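Local coordinates for protein deseasin MCP-01 (Pseudoalteromonas sp., PDB 3VV3) that degrades collagen as a serine protease of the subtilisin family, probably cleaving peptide bonds through a Ser-His-Asp charge relay, at residues 256-259 with 263-266; 107-112 with 170-175; 297-302 with 317-322; 284-289 with 323-328; 151-156 with 180-185. All coordinates share one frame; numbering follows the deposited sequence.

Contact 1: residues 256-259 with 263-266; sequences STVP and YATY
Val258 overlaps Ala264 and the phenol end of Tyr266 with a single methyl: its CG1 lies 3.8 Å from Ala264 CB and 3.6 Å from Tyr266 OH. That branch stands anti to the carbonyl carbon (chi1 -64°), which turns it to the second strand, while CG2 rests near the backbone of Tyr263. Thr257 CG2 meets Tyr263 CE2 at 3.8 Å, the two side chains slanting past one another. The frame for these contacts is a beta hairpin of strands 254-258 and 262-266. Ser256 and Ala264 form an antiparallel hydrogen-bonded pair: Ser256 N gives to Ala264 O, and Ala264 N gives to Ser256 O, each at 2.9 Å. Ser256 O also receives a CA-H...O contact from Tyr263 CA at 3.2 Å, and Thr257 and Tyr263 follow as a non-hydrogen-bonded pair whose side chains diverge. Helix 105-114 lies against the hairpin. Ser256 OG bonds to His108 O and Thr257 OG1 to Thr107 O, while His108 NE2 bonds to Ala264 O and its ring stacks on Tyr266. Ala264 O therefore accepts from both a strand amide and an imidazole, so the chemistry of the contact couples the hairpin's own pairing to the helix that carries His105 of the probable catalytic triad.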
# COMPACT_ATOMS: atom_id res chain seq x y z
N SER A 256 13.85 -0.46 1.67
CA SER A 256 14.43 -0.23 0.35
C SER A 256 14.50 1.26 0.06
O SER A 256 14.13 2.09 0.89
CB SER A 256 13.61 -0.96 -0.73
OG SER A 256 14.30 -0.96 -1.98
N THR A 257 15.00 1.58 -1.12
CA THR A 257 15.09 2.96 -1.60
C THR A 257 13.73 3.58 -1.90
O THR A 257 12.86 2.93 -2.48
CB THR A 257 15.89 2.99 -2.92
OG1 THR A 257 15.39 1.98 -3.80
CG2 THR A 257 17.37 2.71 -2.66
N VAL A 258 13.57 4.86 -1.53
CA VAL A 258 12.45 5.68 -2.01
C VAL A 258 12.98 7.04 -2.48
O VAL A 258 14.09 7.42 -2.13
CB VAL A 258 11.35 5.87 -0.95
CG1 VAL A 258 10.69 4.52 -0.60
CG2 VAL A 258 11.91 6.53 0.30
N PRO A 259 12.19 7.77 -3.28
CA PRO A 259 12.69 9.03 -3.85
C PRO A 259 13.08 10.07 -2.79
O PRO A 259 12.72 9.96 -1.62
CB PRO A 259 11.51 9.52 -4.69
CG PRO A 259 10.77 8.25 -5.07
CD PRO A 259 10.86 7.41 -3.82
N TYR A 263 15.04 6.16 2.43
CA TYR A 263 14.78 4.73 2.53
C TYR A 263 13.53 4.56 3.36
O TYR A 263 13.25 5.37 4.24
CB TYR A 263 15.98 4.01 3.16
CG TYR A 263 17.25 4.33 2.41
CD1 TYR A 263 17.97 5.49 2.69
CD2 TYR A 263 17.69 3.51 1.39
CE1 TYR A 263 19.11 5.81 1.98
CE2 TYR A 263 18.84 3.82 0.67
CZ TYR A 263 19.55 4.97 0.97
OH TYR A 263 20.68 5.27 0.25
N ALA A 264 12.76 3.51 3.06
CA ALA A 264 11.53 3.27 3.79
C ALA A 264 11.21 1.79 3.81
O ALA A 264 11.65 1.02 2.95
CB ALA A 264 10.38 4.05 3.16
N THR A 265 10.42 1.39 4.80
CA THR A 265 10.03 -0.00 4.97
C THR A 265 8.58 -0.17 4.55
O THR A 265 7.69 0.51 5.09
CB THR A 265 10.23 -0.45 6.43
OG1 THR A 265 11.62 -0.37 6.76
CG2 THR A 265 9.76 -1.89 6.63
N TYR A 266 8.34 -1.05 3.58
CA TYR A 266 7.00 -1.36 3.08
C TYR A 266 6.75 -2.85 3.25
O TYR A 266 7.68 -3.65 3.28
CB TYR A 266 6.87 -1.08 1.57
CG TYR A 266 6.93 0.35 1.08
CD1 TYR A 266 7.34 1.39 1.89
CD2 TYR A 266 6.59 0.65 -0.24
CE1 TYR A 266 7.39 2.70 1.40
CE2 TYR A 266 6.64 1.93 -0.73
CZ TYR A 266 7.03 2.96 0.09
OH TYR A 266 7.07 4.24 -0.41

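Contact 2: residues 107-112 with 170-175; sequences THVSGT and NNSWGG
The helix 105-114 of the subtilisin fold, which begins with His105 of the probable Ser-His-Asp triad, meets the end of the central parallel strand 166-171 through one residue, Val109. Its two methyls divide the work. CG1 reaches Ser172, lying 3.6 Å from Ser172 OG and 3.9 Å from Ser172 CB, whereas CG2 approaches Asn170 OD1 at 3.9 Å. The contact is buried and small, 92 Å² in all, with apolar methyls set against polar oxygens. Asn170 CG extends anti to the backbone N (chi1 -176°), which carries the amide oxygen to the valine. In the seven-stranded parallel sheet that forms the core of the fold, strand 166-171 runs beside strand 45-50, whose last residue, Asp50, is probably the acid of the same triad. The chain leaves the strand by an inverse gamma turn centred on Ser172, whose side chain touches Asp50. Ser172 OG is hydrogen-bonded with the carbonyl oxygen of Ser270, the probable nucleophile, and lies 3.0 Å from Asn170 OD1. Val109 also packs on Val48 of strand 45-50, and Asn170 touches Thr273, Pro274 and Ala277 of helix 269-284.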
# COMPACT_ATOMS: atom_id res chain seq x y z
N THR A 107 10.38 2.86 -7.03
CA THR A 107 11.76 3.01 -6.57
C THR A 107 12.06 1.99 -5.49
O THR A 107 13.17 1.44 -5.42
CB THR A 107 12.00 4.43 -6.06
OG1 THR A 107 11.80 5.35 -7.13
CG2 THR A 107 13.44 4.59 -5.51
N HIS A 108 11.06 1.72 -4.66
CA HIS A 108 11.20 0.73 -3.60
C HIS A 108 11.46 -0.66 -4.18
O HIS A 108 12.41 -1.34 -3.78
CB HIS A 108 9.96 0.75 -2.70
CG HIS A 108 10.17 0.08 -1.37
ND1 HIS A 108 10.07 -1.29 -1.21
CD2 HIS A 108 10.49 0.59 -0.16
CE1 HIS A 108 10.31 -1.59 0.06
NE2 HIS A 108 10.57 -0.47 0.71
N VAL A 109 10.63 -1.08 -5.14
CA VAL A 109 10.84 -2.40 -5.73
C VAL A 109 12.17 -2.43 -6.49
O VAL A 109 12.87 -3.45 -6.48
CB VAL A 109 9.65 -2.86 -6.62
CG1 VAL A 109 8.34 -2.82 -5.83
CG2 VAL A 109 9.52 -2.02 -7.86
N SER A 110 12.53 -1.32 -7.14
CA SER A 110 13.81 -1.26 -7.84
C SER A 110 15.01 -1.50 -6.91
O SER A 110 15.94 -2.23 -7.27
CB SER A 110 13.96 0.07 -8.59
OG SER A 110 12.97 0.20 -9.60
N GLY A 111 14.98 -0.89 -5.73
CA GLY A 111 16.05 -1.07 -4.75
C GLY A 111 16.19 -2.50 -4.27
O GLY A 111 17.28 -2.97 -3.97
N THR A 112 15.08 -3.22 -4.20
CA THR A 112 15.13 -4.63 -3.80
C THR A 112 15.77 -5.48 -4.90
O THR A 112 16.56 -6.39 -4.62
CB THR A 112 13.72 -5.13 -3.44
OG1 THR A 112 13.26 -4.42 -2.29
CG2 THR A 112 13.71 -6.65 -3.16
N ASN A 170 9.36 -7.01 -13.66
CA ASN A 170 8.79 -6.96 -12.32
C ASN A 170 7.44 -6.27 -12.35
O ASN A 170 7.33 -5.10 -12.77
CB ASN A 170 9.73 -6.23 -11.38
CG ASN A 170 9.23 -6.23 -9.96
OD1 ASN A 170 8.42 -5.39 -9.56
ND2 ASN A 170 9.70 -7.19 -9.18
N ASN A 171 6.40 -6.98 -11.90
CA ASN A 171 5.05 -6.44 -11.91
C ASN A 171 4.42 -6.47 -10.53
O ASN A 171 3.64 -7.38 -10.21
CB ASN A 171 4.19 -7.21 -12.92
CG ASN A 171 4.79 -7.17 -14.31
OD1 ASN A 171 5.55 -8.07 -14.70
ND2 ASN A 171 4.49 -6.12 -15.05
N SER A 172 4.79 -5.49 -9.72
CA SER A 172 4.29 -5.35 -8.35
C SER A 172 3.02 -4.53 -8.34
O SER A 172 2.96 -3.43 -7.76
CB SER A 172 5.34 -4.70 -7.46
OG SER A 172 6.45 -5.57 -7.27
N TRP A 173 2.00 -5.05 -9.02
CA TRP A 173 0.73 -4.37 -9.17
C TRP A 173 -0.34 -5.40 -9.49
O TRP A 173 -0.03 -6.52 -9.88
CB TRP A 173 0.78 -3.30 -10.27
CG TRP A 173 1.27 -3.78 -11.63
CD1 TRP A 173 2.56 -3.80 -12.08
CD2 TRP A 173 0.47 -4.26 -12.72
NE1 TRP A 173 2.62 -4.28 -13.36
CE2 TRP A 173 1.35 -4.57 -13.78
CE3 TRP A 173 -0.90 -4.47 -12.90
CZ2 TRP A 173 0.90 -5.09 -15.00
CZ3 TRP A 173 -1.35 -4.98 -14.12
CH2 TRP A 173 -0.45 -5.28 -15.14
N GLY A 174 -1.60 -5.01 -9.33
CA GLY A 174 -2.69 -5.89 -9.69
C GLY A 174 -4.01 -5.14 -9.66
O GLY A 174 -4.09 -4.03 -9.13
N GLY A 175 -5.04 -5.75 -10.23
CA GLY A 175 -6.36 -5.17 -10.22
C GLY A 175 -7.14 -5.57 -11.45
O GLY A 175 -6.56 -5.95 -12.47

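Contact 3: residues 297-302 with 317-322; sequences ELLMSS and TRLNVN
Thr317 starts the contact with its hydroxyl: OG1 donates to Met300 O at 2.7 Å, in the carbonyl plane and on a lone pair. This oxygen belongs to the last turn of helix 292-301, and strand 317-318 pairs antiparallel with strand 304-305, a small two-stranded sheet of the subtilisin fold between helices 292-301 and 321-327. OG1 sits between the backbone N and the carbonyl carbon (chi1 58°), which turns it to the helix end. Arg318 faces elsewhere, forming salt bridges with Asp304 and Asp232, and its NH1 also bonds to Leu319 O. Leu319 comes next and sets its CD1 4.1 Å from Leu299 CD2, the two side chains lying side by side and pointing the same way. At Asn320 the backbone takes over. Its N gives to a water at 2.9 Å, while its side chain N-caps helix 321-327 through OD1 to Gln323 N and uses ND2 on Asp30, a calcium ligand. The water donates hydrogen bonds to Leu299 O and Ser302 OG, so one molecule ties the helix end to the loop. Ser302 OG in turn donates to Leu298 O at 2.8 Å, reaching that oxygen from the opposite face to Ser302 N.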
# COMPACT_ATOMS: atom_id res chain seq x y z
N GLU A 297 11.09 -22.50 -13.52
CA GLU A 297 11.04 -23.76 -12.77
C GLU A 297 12.23 -23.88 -11.83
O GLU A 297 12.12 -24.45 -10.74
CB GLU A 297 10.93 -24.96 -13.71
CG GLU A 297 9.60 -25.01 -14.46
CD GLU A 297 9.35 -26.35 -15.14
OE1 GLU A 297 10.32 -27.04 -15.52
OE2 GLU A 297 8.16 -26.70 -15.31
N LEU A 298 13.37 -23.33 -12.24
CA LEU A 298 14.55 -23.35 -11.40
C LEU A 298 14.35 -22.52 -10.13
O LEU A 298 14.72 -22.94 -9.03
CB LEU A 298 15.77 -22.84 -12.18
CG LEU A 298 17.09 -22.80 -11.42
CD1 LEU A 298 18.23 -23.25 -12.33
CD2 LEU A 298 17.35 -21.41 -10.89
N LEU A 299 13.78 -21.33 -10.29
CA LEU A 299 13.48 -20.49 -9.14
C LEU A 299 12.54 -21.20 -8.17
O LEU A 299 12.72 -21.16 -6.95
CB LEU A 299 12.91 -19.14 -9.60
CG LEU A 299 13.93 -18.25 -10.31
CD1 LEU A 299 13.25 -17.13 -11.11
CD2 LEU A 299 14.93 -17.69 -9.30
N MET A 300 11.54 -21.88 -8.73
CA MET A 300 10.59 -22.63 -7.92
C MET A 300 11.23 -23.84 -7.23
O MET A 300 11.09 -24.02 -6.02
CB MET A 300 9.41 -23.09 -8.79
CG MET A 300 8.53 -21.92 -9.24
SD MET A 300 7.35 -22.34 -10.53
CE MET A 300 6.25 -23.47 -9.67
N SER A 301 11.97 -24.64 -7.99
CA SER A 301 12.46 -25.91 -7.46
C SER A 301 13.64 -25.72 -6.52
O SER A 301 13.86 -26.54 -5.63
CB SER A 301 12.83 -26.86 -8.60
OG SER A 301 13.92 -26.36 -9.36
N SER A 302 14.40 -24.65 -6.70
CA SER A 302 15.59 -24.42 -5.88
C SER A 302 15.29 -23.78 -4.52
O SER A 302 16.17 -23.68 -3.68
CB SER A 302 16.63 -23.56 -6.62
OG SER A 302 16.17 -22.23 -6.78
N THR A 317 7.62 -23.67 -2.01
CA THR A 317 8.95 -23.24 -1.60
C THR A 317 9.05 -21.73 -1.42
O THR A 317 8.27 -20.96 -1.98
CB THR A 317 10.00 -23.64 -2.64
OG1 THR A 317 9.65 -23.06 -3.90
CG2 THR A 317 10.08 -25.16 -2.78
N ARG A 318 10.04 -21.33 -0.63
CA ARG A 318 10.38 -19.94 -0.44
C ARG A 318 11.72 -19.69 -1.13
O ARG A 318 12.64 -20.49 -0.98
CB ARG A 318 10.48 -19.62 1.06
CG ARG A 318 10.68 -18.13 1.38
CD ARG A 318 12.15 -17.78 1.60
NE ARG A 318 12.68 -18.47 2.78
CZ ARG A 318 13.69 -19.33 2.76
NH1 ARG A 318 14.33 -19.59 1.62
NH2 ARG A 318 14.08 -19.92 3.89
N LEU A 319 11.80 -18.60 -1.88
CA LEU A 319 12.99 -18.27 -2.68
C LEU A 319 14.32 -18.50 -1.97
O LEU A 319 14.51 -18.09 -0.83
CB LEU A 319 12.91 -16.81 -3.13
CG LEU A 319 14.07 -16.25 -3.96
CD1 LEU A 319 14.14 -16.90 -5.33
CD2 LEU A 319 13.92 -14.73 -4.07
N ASN A 320 15.24 -19.16 -2.67
CA ASN A 320 16.61 -19.25 -2.19
C ASN A 320 17.55 -19.01 -3.35
O ASN A 320 17.72 -19.87 -4.21
CB ASN A 320 16.89 -20.61 -1.55
CG ASN A 320 18.24 -20.64 -0.86
OD1 ASN A 320 19.26 -20.30 -1.46
ND2 ASN A 320 18.24 -21.01 0.42
N VAL A 321 18.15 -17.83 -3.39
CA VAL A 321 18.90 -17.43 -4.57
C VAL A 321 20.27 -18.10 -4.61
O VAL A 321 20.82 -18.32 -5.69
CB VAL A 321 19.01 -15.89 -4.72
CG1 VAL A 321 19.84 -15.26 -3.60
CG2 VAL A 321 19.57 -15.54 -6.12
N ASN A 322 20.79 -18.47 -3.44
CA ASN A 322 22.03 -19.24 -3.43
C ASN A 322 21.82 -20.56 -4.14
O ASN A 322 22.59 -20.92 -5.05
CB ASN A 322 22.53 -19.48 -2.00
CG ASN A 322 23.86 -20.23 -1.97
OD1 ASN A 322 24.81 -19.85 -2.65
ND2 ASN A 322 23.91 -21.31 -1.20
O HOH W 1 14.73 -20.29 -5.28

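Contact 4: residues 284-289 with 323-328; sequences LSVNPD and QALIDA
Val286 and Leu325 cross at about a right angle, with Val286 CG2 touching Leu325 CG at 4.1 Å. They belong to the junction between the loop that follows helix 269-284 and the C-terminal helix 321-327, two elements of the alpha/beta subtilisin fold. The valine points to the helix, and its CG2 lies anti to the carbonyl carbon, beside the backbone N; this is the branch that meets the leucine. Leu325 also packs on Leu282 and Val283 of helix 269-284, so the valine extends an apolar surface already begun by that helix.

One residue on, Asn287 approaches differently, laying its CB and amide alongside Ala328, with the NH2 on the alanine's carbonyl. Asn287 CB and Ala328 CB lie 4.3 Å apart, while Asn287 ND2 donates to Ala328 O at 2.9 Å with an N-H...O angle of 146°. The donor is tilted 18° from the carbonyl plane, and the oxygen lies somewhat out of the plane of the amide. Thus the carbonyl of Ala328, near the C-terminal end of the chain, is taken up by a loop side chain. The other end of the same amide holds the loop: Asn287 OD1 accepts from Asp289 N at 3.0 Å, forming an Asx turn. Both ends of the amide are engaged, which should restrain its rotation. Ala328 packs in addition on Val283 and on Leu298 of helix 292-301. Along helix 321-327, Gln323 NE2 donates to Asp327 OD1 at 2.8 Å, within the plane of its own amide but from above the carboxylate plane.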
# COMPACT_ATOMS: atom_id res chain seq x y z
N LEU A 284 20.52 -15.14 -14.33
CA LEU A 284 20.86 -14.89 -15.73
C LEU A 284 22.26 -14.28 -15.87
O LEU A 284 22.80 -14.19 -16.97
CB LEU A 284 19.82 -14.00 -16.39
CG LEU A 284 18.46 -14.65 -16.66
CD1 LEU A 284 17.43 -13.58 -17.06
CD2 LEU A 284 18.59 -15.70 -17.74
N SER A 285 22.85 -13.87 -14.75
CA SER A 285 24.24 -13.40 -14.79
C SER A 285 25.20 -14.59 -14.73
O SER A 285 26.39 -14.46 -15.03
CB SER A 285 24.55 -12.41 -13.66
OG SER A 285 24.72 -13.08 -12.42
N VAL A 286 24.66 -15.75 -14.37
CA VAL A 286 25.44 -16.99 -14.24
C VAL A 286 25.18 -17.95 -15.42
O VAL A 286 26.10 -18.60 -15.92
CB VAL A 286 25.14 -17.69 -12.89
CG1 VAL A 286 25.75 -19.08 -12.85
CG2 VAL A 286 25.64 -16.84 -11.72
N ASN A 287 23.93 -18.02 -15.85
CA ASN A 287 23.56 -18.91 -16.95
C ASN A 287 22.52 -18.28 -17.87
O ASN A 287 21.32 -18.42 -17.65
CB ASN A 287 23.05 -20.26 -16.42
CG ASN A 287 22.83 -21.29 -17.54
OD1 ASN A 287 22.92 -20.98 -18.72
ND2 ASN A 287 22.54 -22.53 -17.16
N PRO A 288 22.99 -17.58 -18.91
CA PRO A 288 22.11 -16.90 -19.86
C PRO A 288 21.42 -17.86 -20.83
O PRO A 288 20.58 -17.42 -21.60
CB PRO A 288 23.08 -16.00 -20.64
CG PRO A 288 24.38 -16.75 -20.59
CD PRO A 288 24.42 -17.35 -19.22
N ASP A 289 21.77 -19.15 -20.78
CA ASP A 289 21.24 -20.10 -21.76
C ASP A 289 19.92 -20.76 -21.35
O ASP A 289 19.35 -21.55 -22.10
CB ASP A 289 22.29 -21.17 -22.09
CG ASP A 289 23.52 -20.58 -22.75
OD1 ASP A 289 23.37 -19.66 -23.58
OD2 ASP A 289 24.64 -21.04 -22.45
N GLN A 323 20.79 -21.30 -3.74
CA GLN A 323 20.52 -22.59 -4.38
C GLN A 323 20.17 -22.42 -5.86
O GLN A 323 20.47 -23.29 -6.68
CB GLN A 323 19.42 -23.36 -3.65
CG GLN A 323 19.35 -24.83 -4.05
CD GLN A 323 20.59 -25.61 -3.62
OE1 GLN A 323 21.02 -25.54 -2.47
NE2 GLN A 323 21.18 -26.37 -4.55
N ALA A 324 19.53 -21.31 -6.20
CA ALA A 324 19.19 -21.06 -7.59
C ALA A 324 20.46 -20.96 -8.43
O ALA A 324 20.54 -21.54 -9.51
CB ALA A 324 18.37 -19.78 -7.72
N LEU A 325 21.44 -20.20 -7.94
CA LEU A 325 22.71 -20.03 -8.64
C LEU A 325 23.45 -21.36 -8.75
O LEU A 325 24.03 -21.68 -9.78
CB LEU A 325 23.60 -19.00 -7.95
CG LEU A 325 23.45 -17.53 -8.35
CD1 LEU A 325 22.00 -17.10 -8.43
CD2 LEU A 325 24.24 -16.62 -7.43
N ILE A 326 23.46 -22.11 -7.65
CA ILE A 326 24.09 -23.43 -7.66
C ILE A 326 23.43 -24.35 -8.69
O ILE A 326 24.10 -24.99 -9.51
CB ILE A 326 24.01 -24.09 -6.27
CG1 ILE A 326 24.83 -23.30 -5.26
CG2 ILE A 326 24.45 -25.55 -6.33
CD1 ILE A 326 24.68 -23.80 -3.83
N ASP A 327 22.10 -24.40 -8.67
CA ASP A 327 21.37 -25.26 -9.59
C ASP A 327 21.48 -24.80 -11.04
O ASP A 327 21.25 -25.59 -11.96
CB ASP A 327 19.90 -25.36 -9.18
CG ASP A 327 19.71 -26.13 -7.88
OD1 ASP A 327 20.70 -26.66 -7.33
OD2 ASP A 327 18.55 -26.21 -7.41
N ALA A 328 21.85 -23.54 -11.25
CA ALA A 328 21.94 -22.97 -12.60
C ALA A 328 23.25 -23.32 -13.31
O ALA A 328 23.44 -22.96 -14.48
CB ALA A 328 21.76 -21.47 -12.55

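Contact 5: residues 151-156 with 180-185; sequences KCIDYM and QALADA
Helix segments 151-156 and 180-185 run nearly parallel, their axes 10.0 Å apart at closest approach and inclined at 16°, with the CA atoms of Ile153 and Ala185 nearest, 6.5 Å apart. Ile153 carries most of the contact with two branches. Its CD1 meets Leu182 CD1 at 3.4 Å, tighter than usual for two methyl carbons, and the two side chains cross at about a right angle. The CG2 branch, set anti to the backbone N, instead lies 3.6 Å from Ala185 O and 4.1 Å from Ala185 CB. The small alanine lets the isoleucine methyl come down to the helix backbone. At the exposed border Asp154 OD1 passes 3.9 Å from Ala185 CB and receives a hydrogen bond from a water at 2.7 Å. That water also donates to Ala185 O at 3.1 Å, bridging carboxylate and carbonyl where the methyl contact gives way to solvent. Both helices pack beside the parallel sheet of the subtilisin fold and are joined through strand 166-171. Ile153 also touches Ile49 of strand 45-50, Cys152 is disulfide-linked to Cys135 of strand 131-136, and Leu182 and Ala185 rest on Ile150 one turn earlier in helix 146-161.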
# COMPACT_ATOMS: atom_id res chain seq x y z
N LYS A 151 1.04 -0.80 -22.69
CA LYS A 151 2.05 0.03 -23.33
C LYS A 151 3.43 -0.27 -22.75
O LYS A 151 4.42 -0.32 -23.48
CB LYS A 151 1.72 1.52 -23.20
CG LYS A 151 0.54 1.96 -24.04
CD LYS A 151 0.15 3.42 -23.76
CE LYS A 151 1.14 4.41 -24.35
NZ LYS A 151 0.67 5.82 -24.13
N CYS A 152 3.49 -0.46 -21.44
CA CYS A 152 4.75 -0.79 -20.77
C CYS A 152 5.30 -2.14 -21.23
O CYS A 152 6.48 -2.25 -21.55
CB CYS A 152 4.58 -0.79 -19.25
SG CYS A 152 4.48 0.87 -18.55
N ILE A 153 4.45 -3.15 -21.23
CA ILE A 153 4.89 -4.48 -21.65
C ILE A 153 5.38 -4.46 -23.10
O ILE A 153 6.46 -4.96 -23.41
CB ILE A 153 3.80 -5.54 -21.44
CG1 ILE A 153 3.43 -5.62 -19.95
CG2 ILE A 153 4.26 -6.91 -21.97
CD1 ILE A 153 2.12 -6.32 -19.66
N ASP A 154 4.60 -3.84 -23.98
CA ASP A 154 5.00 -3.71 -25.38
C ASP A 154 6.35 -2.98 -25.51
O ASP A 154 7.19 -3.35 -26.34
CB ASP A 154 3.94 -2.94 -26.18
CG ASP A 154 2.65 -3.75 -26.38
OD1 ASP A 154 2.60 -4.94 -26.02
OD2 ASP A 154 1.68 -3.16 -26.91
N TYR A 155 6.55 -1.94 -24.71
CA TYR A 155 7.80 -1.18 -24.75
C TYR A 155 8.98 -2.06 -24.38
O TYR A 155 10.01 -2.07 -25.07
CB TYR A 155 7.74 0.02 -23.80
CG TYR A 155 9.05 0.76 -23.59
CD1 TYR A 155 9.52 1.67 -24.54
CD2 TYR A 155 9.79 0.59 -22.42
CE1 TYR A 155 10.71 2.36 -24.35
CE2 TYR A 155 10.99 1.29 -22.22
CZ TYR A 155 11.44 2.17 -23.19
OH TYR A 155 12.60 2.87 -23.00
N MET A 156 8.83 -2.81 -23.30
CA MET A 156 9.88 -3.70 -22.83
C MET A 156 10.17 -4.80 -23.85
O MET A 156 11.33 -5.16 -24.09
CB MET A 156 9.49 -4.32 -21.47
CG MET A 156 9.28 -3.29 -20.36
SD MET A 156 10.84 -2.57 -19.78
CE MET A 156 10.23 -1.48 -18.50
N GLN A 180 -8.12 -9.83 -22.39
CA GLN A 180 -7.49 -10.54 -23.49
C GLN A 180 -6.32 -9.75 -24.05
O GLN A 180 -5.32 -10.33 -24.49
CB GLN A 180 -8.51 -10.83 -24.61
CG GLN A 180 -7.97 -11.79 -25.65
CD GLN A 180 -7.62 -13.14 -25.05
OE1 GLN A 180 -8.48 -13.84 -24.52
NE2 GLN A 180 -6.35 -13.52 -25.15
N ALA A 181 -6.44 -8.42 -24.07
CA ALA A 181 -5.37 -7.57 -24.56
C ALA A 181 -4.13 -7.72 -23.68
O ALA A 181 -3.01 -7.78 -24.19
CB ALA A 181 -5.81 -6.10 -24.60
N LEU A 182 -4.32 -7.79 -22.37
CA LEU A 182 -3.18 -7.97 -21.46
C LEU A 182 -2.60 -9.38 -21.59
O LEU A 182 -1.38 -9.56 -21.65
CB LEU A 182 -3.58 -7.65 -20.01
CG LEU A 182 -2.47 -7.78 -18.96
CD1 LEU A 182 -1.21 -7.06 -19.43
CD2 LEU A 182 -2.95 -7.20 -17.62
N ALA A 183 -3.47 -10.39 -21.65
CA ALA A 183 -3.02 -11.76 -21.89
C ALA A 183 -2.15 -11.82 -23.15
O ALA A 183 -1.10 -12.48 -23.18
CB ALA A 183 -4.20 -12.69 -22.01
N ASP A 184 -2.60 -11.14 -24.20
CA ASP A 184 -1.90 -11.16 -25.48
C ASP A 184 -0.55 -10.45 -25.40
O ASP A 184 0.42 -10.88 -26.03
CB ASP A 184 -2.75 -10.49 -26.57
CG ASP A 184 -3.93 -11.35 -27.01
OD1 ASP A 184 -4.05 -12.51 -26.57
OD2 ASP A 184 -4.75 -10.84 -27.80
N ALA A 185 -0.48 -9.37 -24.63
CA ALA A 185 0.77 -8.66 -24.46
C ALA A 185 1.76 -9.56 -23.73
O ALA A 185 2.96 -9.60 -24.06
CB ALA A 185 0.55 -7.37 -23.68
O HOH W 2 4.12 -7.19 -25.67

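From the N terminus, segment 107-112 comes first and awaits segment 170-175, so contact 2 closes a long loop. Contact 5 opens within that loop at 151-156 and closes beyond it at 180-185; the two cross, strand 166-171 of contact 2 lying in the chain between the two helices of contact 5, and meet where Trp173 packs on Leu182. Contact 1 follows as a tight hairpin closure, leaning on the helix of contact 2. Contact 4 then opens at 284-289, and contact 3 opens and closes before it ends; the two share helix 321-327. Contacts 1 and 2 lie by the probable triad, contact 5 joins two flanking helices, and contacts 3 and 4 bind the C-terminal helix to its neighbours.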